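Local atomic coordinates of extracellular solute-binding protein, family 1 (Bifidobacterium longum subsp. infantis ATCC 15697, PDB entry 3QUF), a protein that probably binds a solute outside the cell and delivers it to a membrane transporter, as family 1 solute-binding proteins do. Residues Ser33-Phe38 against Ile71-Thr76; Asp210-Lys215 against Ala406-Leu411; Gln301-Ala306 against Glu331-Ala336; Val370-Pro373 against Met379-Glu382. All coordinates share one frame; numbering follows the deposited sequence.

Contact 1 (Ser33-Phe38 against Ile71-Thr76); sequences SFYSYF and ISTLQT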
loop_
_atom_site.group_PDB
_atom_site.type_symbol
_atom_site.label_atom_id
_atom_site.label_comp_id
_atom_site.label_asym_id
_atom_site.label_seq_id
_atom_site.Cartn_x
_atom_site.Cartn_y
_atom_site.Cartn_z
ATOM N N SER A 33 13.860 9.422 22.678
ATOM C CA SER A 33 12.425 9.297 22.642
ATOM C C SER A 33 11.945 8.827 21.283
ATOM O O SER A 33 12.610 9.033 20.265
ATOM C CB SER A 33 11.746 10.615 23.003
ATOM O OG SER A 33 12.243 11.631 22.165
ATOM N N PHE A 34 10.786 8.181 21.271
ATOM C CA PHE A 34 10.171 7.672 20.047
ATOM C C PHE A 34 8.712 8.023 20.134
ATOM O O PHE A 34 8.064 7.636 21.119
ATOM C CB PHE A 34 10.380 6.161 19.982
ATOM C CG PHE A 34 9.680 5.427 18.844
ATOM C CD1 PHE A 34 9.325 6.016 17.659
ATOM C CD2 PHE A 34 9.401 4.070 19.004
ATOM C CE1 PHE A 34 8.665 5.283 16.652
ATOM C CE2 PHE A 34 8.749 3.346 18.021
ATOM C CZ PHE A 34 8.376 3.931 16.874
ATOM N N TYR A 35 8.229 8.852 19.220
ATOM C CA TYR A 35 6.797 9.143 19.136
ATOM C C TYR A 35 6.293 8.258 18.027
ATOM O O TYR A 35 6.560 8.495 16.848
ATOM C CB TYR A 35 6.521 10.607 18.841
ATOM C CG TYR A 35 5.051 10.943 18.922
ATOM C CD1 TYR A 35 4.298 10.530 20.009
ATOM C CD2 TYR A 35 4.416 11.647 17.944
ATOM C CE1 TYR A 35 2.934 10.835 20.107
ATOM C CE2 TYR A 35 3.050 11.959 18.029
ATOM C CZ TYR A 35 2.325 11.533 19.101
ATOM O OH TYR A 35 0.992 11.841 19.262
ATOM N N SER A 36 5.588 7.203 18.411
ATOM C CA SER A 36 5.242 6.091 17.518
ATOM C C SER A 36 3.822 6.160 16.922
ATOM O O SER A 36 2.841 6.344 17.640
ATOM C CB SER A 36 5.374 4.783 18.286
ATOM O OG SER A 36 4.986 3.661 17.505
ATOM N N TYR A 37 3.741 6.038 15.611
ATOM C CA TYR A 37 2.453 5.869 14.909
ATOM C C TYR A 37 1.808 4.534 15.302
ATOM O O TYR A 37 0.584 4.385 15.336
ATOM C CB TYR A 37 2.702 5.886 13.437
ATOM C CG TYR A 37 1.535 5.550 12.565
ATOM C CD1 TYR A 37 0.568 6.484 12.296
ATOM C CD2 TYR A 37 1.387 4.278 12.092
ATOM C CE1 TYR A 37 -0.513 6.155 11.468
ATOM C CE2 TYR A 37 0.324 3.929 11.271
ATOM C CZ TYR A 37 -0.620 4.869 10.994
ATOM O OH TYR A 37 -1.688 4.516 10.187
ATOM N N PHE A 38 2.661 3.565 15.572
ATOM C CA PHE A 38 2.225 2.193 15.879
ATOM C C PHE A 38 1.854 2.075 17.326
ATOM O O PHE A 38 2.518 2.613 18.222
ATOM C CB PHE A 38 3.370 1.243 15.527
ATOM C CG PHE A 38 3.683 1.224 14.075
ATOM C CD1 PHE A 38 2.851 0.577 13.188
ATOM C CD2 PHE A 38 4.750 1.973 13.545
ATOM C CE1 PHE A 38 3.133 0.602 11.831
ATOM C CE2 PHE A 38 4.995 1.992 12.205
ATOM C CZ PHE A 38 4.191 1.317 11.361
ATOM N N ILE A 71 -0.359 12.822 13.163
ATOM C CA ILE A 71 0.381 13.751 12.321
ATOM C C ILE A 71 0.378 15.168 12.897
ATOM O O ILE A 71 1.400 15.860 12.853
ATOM C CB ILE A 71 -0.019 13.725 10.853
ATOM C CG1 ILE A 71 -1.440 14.108 10.592
ATOM C CG2 ILE A 71 0.244 12.329 10.244
ATOM C CD1 ILE A 71 -1.758 13.964 9.101
ATOM N N SER A 72 -0.726 15.611 13.480
ATOM C CA SER A 72 -0.722 16.976 14.005
ATOM C C SER A 72 0.116 17.075 15.282
ATOM O O SER A 72 0.798 18.082 15.506
ATOM C CB SER A 72 -2.158 17.507 14.215
ATOM O OG SER A 72 -2.825 16.779 15.224
ATOM N N THR A 73 0.072 16.042 16.127
ATOM C CA THR A 73 0.828 16.049 17.368
ATOM C C THR A 73 2.324 15.899 17.066
ATOM O O THR A 73 3.148 16.585 17.673
ATOM C CB THR A 73 0.342 14.987 18.384
ATOM O OG1 THR A 73 0.339 13.714 17.773
ATOM C CG2 THR A 73 -1.111 15.315 18.839
ATOM N N LEU A 74 2.655 15.094 16.069
ATOM C CA LEU A 74 4.066 14.955 15.703
ATOM C C LEU A 74 4.577 16.301 15.162
ATOM O O LEU A 74 5.660 16.738 15.517
ATOM C CB LEU A 74 4.263 13.865 14.670
ATOM C CG LEU A 74 5.719 13.785 14.163
ATOM C CD1 LEU A 74 6.668 13.392 15.272
ATOM C CD2 LEU A 74 5.818 12.785 12.970
ATOM N N GLN A 75 3.787 16.978 14.332
ATOM C CA GLN A 75 4.254 18.228 13.739
ATOM C C GLN A 75 4.548 19.256 14.846
ATOM O O GLN A 75 5.584 19.975 14.818
ATOM C CB GLN A 75 3.234 18.782 12.767
ATOM C CG GLN A 75 3.685 20.019 12.046
ATOM C CD GLN A 75 2.655 20.478 11.039
ATOM O OE1 GLN A 75 2.045 19.656 10.345
ATOM N NE2 GLN A 75 2.443 21.782 10.956
ATOM N N THR A 76 3.670 19.316 15.836
ATOM C CA THR A 76 3.884 20.201 16.961
ATOM C C THR A 76 5.148 19.847 17.732
ATOM O O THR A 76 5.923 20.721 18.077
ATOM C CB THR A 76 2.669 20.208 17.916
ATOM O OG1 THR A 76 1.535 20.643 17.168
ATOM C CG2 THR A 76 2.899 21.182 19.078
#
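Y35 swings its CG anti to the backbone N (chi1 -173°), carrying the ring from strand 30-36 to helix 67-79, where T73 holds OG1 between its own backbone N and carbonyl carbon (chi1 54°). The two hydroxyls meet there: Y35 OH lies 2.5 Å from T73 OG1, so close that the hydrogen bond between them is doubtful in detail. T73 OG1 sits near the plane of the ring, at its edge, and has two backbone oxygens, Q69 O and Y70 O, as further partners in the preceding turn. Alongside, L74 slides past the tyrosine in the opposite sense, CD1 touching Y35 CD2 at 3.9 Å. Strand 30-36 lies between the two strands of the beta-alpha-beta crossover formed by strand 57-63, helix 67-79 and strand 86-89, all three strands parallel, and Y35 packs on the crossover helix. A phenylalanine in place of Y35 would probably leave T73 OG1 without its mate on the strand. Y70, just before, stacks on the Y35 ring, and R77, further along the helix, makes a cation-pi contact with it. L74 also reaches F87 of strand 86-89.

Contact 2 (Asp210-Lys215 against Ala406-Leu411); sequences DIWSGK and AKWATL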
loop_
_atom_site.group_PDB
_atom_site.type_symbol
_atom_site.label_atom_id
_atom_site.label_comp_id
_atom_site.label_asym_id
_atom_site.label_seq_id
_atom_site.Cartn_x
_atom_site.Cartn_y
_atom_site.Cartn_z
ATOM N N ASP A 210 6.289 10.553 -12.811
ATOM C CA ASP A 210 6.223 11.536 -13.937
ATOM C C ASP A 210 5.145 12.585 -13.636
ATOM O O ASP A 210 5.349 13.783 -13.902
ATOM C CB ASP A 210 5.918 10.895 -15.303
ATOM C CG ASP A 210 7.107 10.116 -15.890
ATOM O OD1 ASP A 210 8.230 10.302 -15.389
ATOM O OD2 ASP A 210 6.913 9.344 -16.861
ATOM N N ILE A 211 4.012 12.151 -13.085
ATOM C CA ILE A 211 2.985 13.108 -12.663
ATOM C C ILE A 211 3.481 13.961 -11.500
ATOM O O ILE A 211 3.364 15.200 -11.532
ATOM C CB ILE A 211 1.638 12.436 -12.376
ATOM C CG1 ILE A 211 1.085 11.848 -13.672
ATOM C CG2 ILE A 211 0.617 13.440 -11.773
ATOM C CD1 ILE A 211 -0.121 10.915 -13.480
ATOM N N TRP A 212 4.074 13.345 -10.495
ATOM C CA TRP A 212 4.475 14.107 -9.309
ATOM C C TRP A 212 5.512 15.160 -9.684
ATOM O O TRP A 212 5.499 16.263 -9.152
ATOM C CB TRP A 212 5.040 13.228 -8.216
ATOM C CG TRP A 212 4.315 11.975 -7.846
ATOM C CD1 TRP A 212 4.883 10.867 -7.420
ATOM C CD2 TRP A 212 2.879 11.755 -7.757
ATOM N NE1 TRP A 212 3.952 9.921 -7.115
ATOM C CE2 TRP A 212 2.702 10.450 -7.312
ATOM C CE3 TRP A 212 1.750 12.535 -8.047
ATOM C CZ2 TRP A 212 1.434 9.877 -7.093
ATOM C CZ3 TRP A 212 0.489 11.950 -7.859
ATOM C CH2 TRP A 212 0.358 10.649 -7.371
ATOM N N SER A 213 6.384 14.822 -10.627
ATOM C CA SER A 213 7.478 15.725 -11.004
ATOM C C SER A 213 7.088 16.738 -12.078
ATOM O O SER A 213 7.912 17.587 -12.434
ATOM C CB SER A 213 8.672 14.910 -11.481
ATOM O OG SER A 213 8.349 14.265 -12.678
ATOM N N GLY A 214 5.857 16.665 -12.591
ATOM C CA GLY A 214 5.345 17.601 -13.589
ATOM C C GLY A 214 5.716 17.245 -15.016
ATOM O O GLY A 214 5.401 17.997 -15.950
ATOM N N LYS A 215 6.373 16.104 -15.202
ATOM C CA LYS A 215 6.785 15.647 -16.541
ATOM C C LYS A 215 5.628 15.022 -17.325
ATOM O O LYS A 215 5.705 14.853 -18.557
ATOM C CB LYS A 215 7.934 14.634 -16.431
ATOM C CG LYS A 215 9.192 15.124 -15.685
ATOM C CD LYS A 215 10.108 15.858 -16.605
ATOM C CE LYS A 215 11.291 16.453 -15.877
ATOM N NZ LYS A 215 12.136 17.142 -16.880
ATOM N N ALA A 406 -7.118 18.957 -12.940
ATOM C CA ALA A 406 -7.677 20.232 -12.476
ATOM C C ALA A 406 -7.509 20.341 -10.986
ATOM O O ALA A 406 -7.087 21.387 -10.468
ATOM C CB ALA A 406 -9.167 20.366 -12.873
ATOM N N LYS A 407 -7.823 19.272 -10.265
ATOM C CA LYS A 407 -7.662 19.268 -8.823
ATOM C C LYS A 407 -6.184 19.361 -8.379
ATOM O O LYS A 407 -5.811 20.165 -7.536
ATOM C CB LYS A 407 -8.313 17.998 -8.242
ATOM C CG LYS A 407 -8.471 18.001 -6.763
ATOM C CD LYS A 407 -9.326 19.170 -6.332
ATOM C CE LYS A 407 -10.292 18.816 -5.247
ATOM N NZ LYS A 407 -11.406 19.770 -5.316
ATOM N N TRP A 408 -5.338 18.549 -8.970
ATOM C CA TRP A 408 -3.905 18.542 -8.688
ATOM C C TRP A 408 -3.266 19.915 -8.905
ATOM O O TRP A 408 -2.415 20.359 -8.105
ATOM C CB TRP A 408 -3.234 17.505 -9.594
ATOM C CG TRP A 408 -1.768 17.325 -9.316
ATOM C CD1 TRP A 408 -0.732 17.770 -10.076
ATOM C CD2 TRP A 408 -1.204 16.666 -8.208
ATOM N NE1 TRP A 408 0.459 17.414 -9.500
ATOM C CE2 TRP A 408 0.191 16.718 -8.355
ATOM C CE3 TRP A 408 -1.741 15.979 -7.115
ATOM C CZ2 TRP A 408 1.050 16.166 -7.423
ATOM C CZ3 TRP A 408 -0.878 15.420 -6.195
ATOM C CH2 TRP A 408 0.499 15.530 -6.349
ATOM N N ALA A 409 -3.721 20.587 -9.949
ATOM C CA ALA A 409 -3.160 21.905 -10.325
ATOM C C ALA A 409 -3.501 22.992 -9.288
ATOM O O ALA A 409 -2.874 24.076 -9.287
ATOM C CB ALA A 409 -3.632 22.294 -11.677
ATOM N N THR A 410 -4.471 22.721 -8.410
ATOM C CA THR A 410 -4.814 23.652 -7.328
ATOM C C THR A 410 -4.110 23.379 -6.026
ATOM O O THR A 410 -4.191 24.184 -5.115
ATOM C CB THR A 410 -6.305 23.669 -6.996
ATOM O OG1 THR A 410 -6.659 22.450 -6.321
ATOM C CG2 THR A 410 -7.139 23.861 -8.233
ATOM N N LEU A 411 -3.408 22.269 -5.900
ATOM C CA LEU A 411 -2.730 22.000 -4.647
ATOM C C LEU A 411 -1.459 22.883 -4.548
ATOM O O LEU A 411 -0.313 22.380 -4.491
ATOM C CB LEU A 411 -2.401 20.533 -4.511
ATOM C CG LEU A 411 -3.526 19.557 -4.809
ATOM C CD1 LEU A 411 -2.901 18.159 -4.794
ATOM C CD2 LEU A 411 -4.699 19.676 -3.839
HETATM O O HOH W 1 3.109 18.017 -10.438
#
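W408 offers one face of its indole to W212, whose CZ3 lies over that face. The tightest touch runs from W212 CE3 to W408 CH2, at 3.7 Å, and CZ3 of W212 follows at 3.9 Å from the same CH2 of W408. The rings meet obliquely, with centroids of the six-membered rings of W212 and W408 5.3 Å apart and planes at 39°. W408 reaches across because its CG is anti to the backbone N (chi1 -175°), which sends the indole from helix 397-408 toward the end of helix 209-212. Beside the ring contact, one water ties the segments together: W408 NE1 donates to it at 2.9 Å, the water lying in the ring plane, and the water can donate to I211 O, 3.0 Å from its oxygen. That same carbonyl accepts from G214 N in the Schellman motif, where the positive phi of glycine ends the helix. W212 NE1 is bonded to D206, while F218, W372 and P373 pack around the W212 ring; M379 touches W408. The chemistry is thus divided: carbon meets carbon between the indoles, while the two N-H groups find oxygen acceptors, D206 OD1 for W212 and the water for W408, which leaves each buried-side nitrogen paired and the ring contact itself purely apolar.

Contact 3 (Gln301-Ala306 against Glu331-Ala336); sequences QGFAIA and EAFTSA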
loop_
_atom_site.group_PDB
_atom_site.type_symbol
_atom_site.label_atom_id
_atom_site.label_comp_id
_atom_site.label_asym_id
_atom_site.label_seq_id
_atom_site.Cartn_x
_atom_site.Cartn_y
_atom_site.Cartn_z
ATOM N N GLN A 301 4.297 2.517 6.619
ATOM C CA GLN A 301 5.034 3.694 7.086
ATOM C C GLN A 301 6.561 3.519 7.106
ATOM O O GLN A 301 7.094 2.466 6.782
ATOM C CB GLN A 301 4.550 4.143 8.476
ATOM C CG GLN A 301 3.136 3.845 8.807
ATOM C CD GLN A 301 2.159 4.165 7.739
ATOM O OE1 GLN A 301 2.254 5.170 7.018
ATOM N NE2 GLN A 301 1.187 3.244 7.580
ATOM N N GLY A 302 7.235 4.603 7.410
ATOM C CA GLY A 302 8.692 4.645 7.487
ATOM C C GLY A 302 9.120 5.140 8.848
ATOM O O GLY A 302 8.358 5.797 9.558
ATOM N N PHE A 303 10.351 4.810 9.218
ATOM C CA PHE A 303 10.969 5.286 10.447
ATOM C C PHE A 303 12.027 6.311 10.144
ATOM O O PHE A 303 12.810 6.125 9.224
ATOM C CB PHE A 303 11.594 4.112 11.197
ATOM C CG PHE A 303 10.583 3.127 11.699
ATOM C CD1 PHE A 303 9.973 2.234 10.832
ATOM C CD2 PHE A 303 10.175 3.145 13.026
ATOM C CE1 PHE A 303 8.973 1.362 11.299
ATOM C CE2 PHE A 303 9.195 2.272 13.470
ATOM C CZ PHE A 303 8.599 1.397 12.603
ATOM N N ALA A 304 12.061 7.373 10.929
ATOM C CA ALA A 304 12.957 8.499 10.726
ATOM C C ALA A 304 13.566 8.935 12.049
ATOM O O ALA A 304 13.036 8.638 13.148
ATOM C CB ALA A 304 12.170 9.655 10.089
ATOM N N ILE A 305 14.705 9.603 11.948
ATOM C CA ILE A 305 15.420 10.155 13.090
ATOM C C ILE A 305 15.377 11.708 12.988
ATOM O O ILE A 305 15.447 12.274 11.905
ATOM C CB ILE A 305 16.900 9.634 13.098
ATOM C CG1 ILE A 305 16.937 8.116 13.198
ATOM C CG2 ILE A 305 17.700 10.299 14.217
ATOM C CD1 ILE A 305 18.321 7.476 13.079
ATOM N N ALA A 306 15.290 12.376 14.133
ATOM C CA ALA A 306 15.268 13.845 14.211
ATOM C C ALA A 306 16.624 14.401 13.780
ATOM O O ALA A 306 17.674 13.984 14.302
ATOM C CB ALA A 306 14.987 14.306 15.624
ATOM N N GLU A 331 10.956 -9.994 12.731
ATOM C CA GLU A 331 10.011 -11.057 13.094
ATOM C C GLU A 331 8.994 -10.527 14.098
ATOM O O GLU A 331 7.793 -10.754 13.941
ATOM C CB GLU A 331 10.733 -12.282 13.649
ATOM C CG GLU A 331 9.742 -13.363 14.107
ATOM C CD GLU A 331 10.366 -14.738 14.218
ATOM O OE1 GLU A 331 11.606 -14.819 14.412
ATOM O OE2 GLU A 331 9.598 -15.745 14.096
ATOM N N ALA A 332 9.487 -9.805 15.103
ATOM C CA ALA A 332 8.610 -9.249 16.126
ATOM C C ALA A 332 7.609 -8.247 15.555
ATOM O O ALA A 332 6.436 -8.318 15.864
ATOM C CB ALA A 332 9.419 -8.598 17.250
ATOM N N PHE A 333 8.068 -7.378 14.690
ATOM C CA PHE A 333 7.209 -6.331 14.145
ATOM C C PHE A 333 6.186 -6.898 13.155
ATOM O O PHE A 333 5.001 -6.627 13.273
ATOM C CB PHE A 333 8.071 -5.298 13.474
ATOM C CG PHE A 333 7.326 -4.044 13.047
ATOM C CD1 PHE A 333 6.255 -3.537 13.770
ATOM C CD2 PHE A 333 7.761 -3.336 11.945
ATOM C CE1 PHE A 333 5.604 -2.382 13.361
ATOM C CE2 PHE A 333 7.102 -2.182 11.529
ATOM C CZ PHE A 333 6.043 -1.703 12.244
ATOM N N THR A 334 6.654 -7.714 12.202
ATOM C CA THR A 334 5.748 -8.221 11.173
ATOM C C THR A 334 4.708 -9.177 11.763
ATOM O O THR A 334 3.539 -9.157 11.349
ATOM C CB THR A 334 6.502 -8.926 10.027
ATOM O OG1 THR A 334 7.317 -9.980 10.574
ATOM C CG2 THR A 334 7.332 -7.892 9.230
ATOM N N SER A 335 5.108 -9.971 12.732
ATOM C CA SER A 335 4.167 -10.922 13.346
ATOM C C SER A 335 3.090 -10.159 14.135
ATOM O O SER A 335 1.917 -10.510 14.046
ATOM C CB SER A 335 4.880 -11.987 14.193
ATOM O OG SER A 335 5.467 -11.398 15.340
ATOM N N ALA A 336 3.467 -9.102 14.869
ATOM C CA ALA A 336 2.495 -8.328 15.663
ATOM C C ALA A 336 1.573 -7.478 14.807
ATOM O O ALA A 336 0.379 -7.333 15.121
ATOM C CB ALA A 336 3.219 -7.433 16.695
#
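F303 on strand 295-305 meets F333 on helix 327-337 in the hydrophobic layer between sheet and helix of an alpha/beta lobe, as in other bacterial solute-binding proteins. The two side chains reach for each other from sheet and helix. F333 has CG anti to its backbone N (chi1 -171°), throwing the ring off the helix toward the sheet, whereas F303 sets CG anti to the carbonyl carbon (chi1 -66°), which lifts its ring off the strand toward the helix. They meet at their outer corners: F303 CE1 and F333 CE2 are 4.0 Å apart, and F303 CZ is equally far, 4.0 Å, from F333 CZ. F333 CE2 lies near the plane of the F303 ring, at its edge, but the F303 carbons reach the F333 ring obliquely. The planes stand at 79°, and the ring centroids of F303 and F333 are 5.9 Å apart. F38 meets F333 edge-to-face, and V46 of helix 40-53 packs on F333 as well. Around F303 lie I43, N88 and L324. Further along the helix S335 turns back on its own backbone: S335 OG donates to E331 O at 2.8 Å while S335 N reaches the same oxygen at 3.0 Å, the two arriving from opposite faces of the carbonyl plane.

Contact 4 (Val370-Pro373 against Met379-Glu382); sequences VNWP and MSTE
V370, in the loop after strand 367-368, and M379 of helix 376-391 hold the W372 indole between them, V370 CG1 lying 3.6 Å from the ring plane, over its centre, and M379 CB covering the opposite face. The backbone oxygen of N371 is bonded to R94. Next comes W372, which does the touching. M379 CB stands 3.6 Å from the centroid of the W372 six-membered ring and 17° off its normal, a CH-pi contact over the face. Beyond CB the selenomethionine bends at chi2 and chi3, bringing M379 CE to 3.8 Å from W372 CZ3 and placing SE 5.4 Å from that ring's centroid, oblique to it, as a Met-aromatic contact. At the edge of the indole, W372 NE1 donates to S380 OG at 3.0 Å; the N-H...O angle of 146° and a tilt of 21° out of the ring plane make this a bent bond. S380 OG has a weak second partner in P376 O. An alanine in place of W372 would probably leave S380 OG without its donor and open a gap between V370 CG1 and the M379 side chain. P373 leads on toward the helix and rests against W212 and W408. With V370 on one face and M379 on the opposite one, the tryptophan is clamped between two aliphatic groups, folding a strand-to-helix connection back over the first turns of helix 376-391.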
loop_
_atom_site.group_PDB
_atom_site.type_symbol
_atom_site.label_atom_id
_atom_site.label_comp_id
_atom_site.label_asym_id
_atom_site.label_seq_id
_atom_site.Cartn_x
_atom_site.Cartn_y
_atom_site.Cartn_z
ATOM N N VAL A 370 -1.274 4.137 -5.038
ATOM C CA VAL A 370 -1.120 5.573 -5.319
ATOM C C VAL A 370 -0.997 6.338 -3.987
ATOM O O VAL A 370 -2.000 6.552 -3.283
ATOM C CB VAL A 370 -2.250 6.142 -6.159
ATOM C CG1 VAL A 370 -1.996 7.640 -6.454
ATOM C CG2 VAL A 370 -2.346 5.404 -7.565
ATOM N N ASN A 371 0.215 6.739 -3.658
ATOM C CA ASN A 371 0.519 7.429 -2.394
ATOM C C ASN A 371 0.816 8.887 -2.737
ATOM O O ASN A 371 1.972 9.297 -2.965
ATOM C CB ASN A 371 1.674 6.724 -1.650
ATOM C CG ASN A 371 1.262 5.404 -1.041
ATOM O OD1 ASN A 371 1.876 4.340 -1.293
ATOM N ND2 ASN A 371 0.245 5.452 -0.254
ATOM N N TRP A 372 -0.231 9.697 -2.838
ATOM C CA TRP A 372 -0.107 11.047 -3.351
ATOM C C TRP A 372 0.891 11.858 -2.500
ATOM O O TRP A 372 0.802 11.818 -1.281
ATOM C CB TRP A 372 -1.414 11.795 -3.269
ATOM C CG TRP A 372 -2.647 10.982 -3.598
ATOM C CD1 TRP A 372 -3.390 10.264 -2.730
ATOM C CD2 TRP A 372 -3.274 10.841 -4.876
ATOM N NE1 TRP A 372 -4.444 9.674 -3.377
ATOM C CE2 TRP A 372 -4.401 10.023 -4.697
ATOM C CE3 TRP A 372 -3.026 11.368 -6.140
ATOM C CZ2 TRP A 372 -5.270 9.717 -5.735
ATOM C CZ3 TRP A 372 -3.887 11.040 -7.170
ATOM C CH2 TRP A 372 -4.965 10.217 -6.964
ATOM N N PRO A 373 1.812 12.587 -3.132
ATOM C CA PRO A 373 2.751 13.373 -2.315
ATOM C C PRO A 373 2.256 14.700 -1.804
ATOM O O PRO A 373 2.965 15.382 -1.051
ATOM C CB PRO A 373 3.955 13.565 -3.249
ATOM C CG PRO A 373 3.384 13.497 -4.598
ATOM C CD PRO A 373 2.320 12.431 -4.501
HETATM N N MSE A 379 -7.001 14.427 -2.797
HETATM C CA MSE A 379 -6.864 13.717 -4.059
HETATM C C MSE A 379 -7.598 12.373 -4.049
HETATM O O MSE A 379 -8.248 12.028 -5.029
HETATM C CB MSE A 379 -5.404 13.519 -4.412
HETATM C CG MSE A 379 -4.718 14.750 -4.866
HETATM SE SE MSE A 379 -5.518 15.752 -6.310
HETATM C CE MSE A 379 -5.591 14.446 -7.705
ATOM N N SER A 380 -7.562 11.660 -2.945
ATOM C CA SER A 380 -8.317 10.405 -2.842
ATOM C C SER A 380 -9.811 10.681 -2.980
ATOM O O SER A 380 -10.501 9.956 -3.679
ATOM C CB SER A 380 -8.008 9.650 -1.556
ATOM O OG SER A 380 -6.760 8.971 -1.653
ATOM N N THR A 381 -10.298 11.723 -2.322
ATOM C CA THR A 381 -11.704 12.088 -2.412
ATOM C C THR A 381 -12.111 12.360 -3.858
ATOM O O THR A 381 -13.154 11.913 -4.312
ATOM C CB THR A 381 -12.002 13.342 -1.554
ATOM O OG1 THR A 381 -11.765 13.018 -0.183
ATOM C CG2 THR A 381 -13.445 13.816 -1.753
ATOM N N GLU A 382 -11.285 13.123 -4.587
ATOM C CA GLU A 382 -11.602 13.423 -5.979
ATOM C C GLU A 382 -11.568 12.140 -6.827
ATOM O O GLU A 382 -12.448 11.923 -7.685
ATOM C CB GLU A 382 -10.628 14.476 -6.545
ATOM C CG GLU A 382 -10.992 14.998 -7.937
ATOM C CD GLU A 382 -12.375 15.683 -8.048
ATOM O OE1 GLU A 382 -12.961 16.099 -7.024
ATOM O OE2 GLU A 382 -12.872 15.842 -9.188
#

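The contacts form two clusters. Contacts 1 and 3, with centres about 14 Å apart, share the mixed sheet through strands 30-36 and 295-305 and touch through F38, which packs on both F303 and F333. Contacts 2 and 4, centres about 11 Å apart, meet where W212 lies against W372 and P373, and where helices 376-391 and 397-408, consecutive in the chain, bring M379 to K407 and L411. Between the clusters, the centres of contacts 1 and 2 are about 28 Å apart. Contact 1 closes first along the chain; contact 2 then brackets contacts 3 and 4, so the C-terminal end returns to helix 209-212. Such a layout is consistent with the two-lobed build of solute-binding proteins.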